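Side-chain contact in alpha-1,3-glucanase (Paenibacillus glycanilyticus, PDB 6K0P), which probably hydrolyses the alpha-1,3-glucosidic linkages of alpha-1,3-glucan, as a glycoside hydrolase of family 87: residues A261-N264 with G265-I268. The protein carries 1 engineered substitution. Sequence-based numbering, arbitrary orientation.
Sequences AAAN and GSTI. With SO4 (sulfate ion), chain G.
Ser266, the last residue of the turn, bends its hydroxyl back to the carbonyl oxygen of Ala263 and gives it its proton, with OG 2.6 Å from Ala263 O. The hydroxyl approaches in the carbonyl plane on a lone pair, at a C=O...OG angle of 136°. The first torsion explains the reach: OG lies beside the serine's own backbone N (chi1 -68°), which brings amide and hydroxyl to the same oxygen. The amide, however, binds weakly, its N 3.2 Å from Ala263 O with a bent N-H...O angle of 133°. Two donors of one residue thus grip a single carbonyl, and the shorter bond is the side chain's. The methyl of Ala263 packs alongside, its CB 3.5 Å from Ser266 OG.

The backbone here is a type II beta turn from Ala263 to Ser266, a worked example of a serine at the last position of a turn reinforcing its closure. Gly265, at the third position, has a positive phi, where a beta carbon would press against Asn264 O. A short 3-10 segment, which starts two residues earlier, leads into it, with Asn264 N bonded to Ala261 O at 3.0 Å. At its start, Ala261 N donates to O2 of a sulfate, probably from the crystallisation liquor, at 2.8 Å.

The CB of Asn264 lies against Gly265 N, while its amide oxygen OD1 accepts a bond from Gln294 N; Ser266 OG also accepts a bond from Thr232 N, which probably helps fix the rotation of the hydroxyl. The bend links strand 256-259 to strand 267-269 in the parallel beta-helix of the catalytic domain, where the latter strand pairs in parallel with strand 233-236 and strand 297-304, on successive coils.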
loop_
_atom_site.group_PDB
_atom_site.type_symbol
_atom_site.label_atom_id
_atom_site.label_comp_id
_atom_site.label_asym_id
_atom_site.label_seq_id
_atom_site.Cartn_x
_atom_site.Cartn_y
_atom_site.Cartn_z
ATOM N N ALA A 261 -9.668 -1.770 25.955
ATOM C CA ALA A 261 -9.160 -3.066 26.398
ATOM C C ALA A 261 -10.289 -4.047 26.701
ATOM O O ALA A 261 -10.172 -5.248 26.421
ATOM C CB ALA A 261 -8.254 -2.889 27.615
ATOM N N ALA A 262 -11.393 -3.556 27.265
ATOM C CA ALA A 262 -12.513 -4.434 27.582
ATOM C C ALA A 262 -13.060 -5.138 26.348
ATOM O O ALA A 262 -13.676 -6.203 26.478
ATOM C CB ALA A 262 -13.632 -3.634 28.254
ATOM N N ALA A 263 -12.826 -4.586 25.156
ATOM C CA ALA A 263 -13.310 -5.162 23.908
ATOM C C ALA A 263 -12.217 -5.889 23.134
ATOM O O ALA A 263 -12.378 -6.166 21.938
ATOM C CB ALA A 263 -13.989 -4.101 23.045
ATOM N N ASN A 264 -11.111 -6.227 23.791
ATOM C CA ASN A 264 -10.187 -7.174 23.188
ATOM C C ASN A 264 -10.958 -8.426 22.789
ATOM O O ASN A 264 -11.940 -8.803 23.439
ATOM C CB ASN A 264 -9.087 -7.540 24.187
ATOM C CG ASN A 264 -8.023 -6.447 24.318
ATOM O OD1 ASN A 264 -7.908 -5.557 23.464
ATOM N ND2 ASN A 264 -7.235 -6.519 25.385
ATOM N N GLY A 265 -10.547 -9.049 21.684
ATOM C CA GLY A 265 -11.267 -10.195 21.166
ATOM C C GLY A 265 -12.388 -9.864 20.199
ATOM O O GLY A 265 -13.078 -10.782 19.742
ATOM N N SER A 266 -12.596 -8.589 19.887
ATOM C CA SER A 266 -13.649 -8.161 18.975
ATOM C C SER A 266 -13.331 -8.548 17.531
ATOM O O SER A 266 -12.197 -8.870 17.171
ATOM C CB SER A 266 -13.825 -6.643 19.053
ATOM O OG SER A 266 -14.363 -6.247 20.310
ATOM N N THR A 267 -14.366 -8.491 16.694
ATOM C CA THR A 267 -14.254 -8.755 15.269
ATOM C C THR A 267 -15.002 -7.662 14.527
ATOM O O THR A 267 -16.134 -7.332 14.889
ATOM C CB THR A 267 -14.883 -10.107 14.920
ATOM O OG1 THR A 267 -14.186 -11.153 15.617
ATOM C CG2 THR A 267 -14.811 -10.359 13.421
ATOM N N ILE A 268 -14.364 -7.085 13.509
ATOM C CA ILE A 268 -15.020 -6.156 12.596
ATOM C C ILE A 268 -14.878 -6.743 11.203
ATOM O O ILE A 268 -13.752 -6.995 10.750
ATOM C CB ILE A 268 -14.381 -4.759 12.656
ATOM C CG1 ILE A 268 -14.445 -4.198 14.081
ATOM C CG2 ILE A 268 -15.066 -3.815 11.674
ATOM C CD1 ILE A 268 -13.699 -2.883 14.265
HETATM S S SO4 G . -8.418 1.268 27.858
HETATM O O1 SO4 G . -8.506 2.712 27.647
HETATM O O2 SO4 G . -8.219 0.601 26.570
HETATM O O3 SO4 G . -7.278 0.977 28.726
HETATM O O4 SO4 G . -9.643 0.799 28.507
#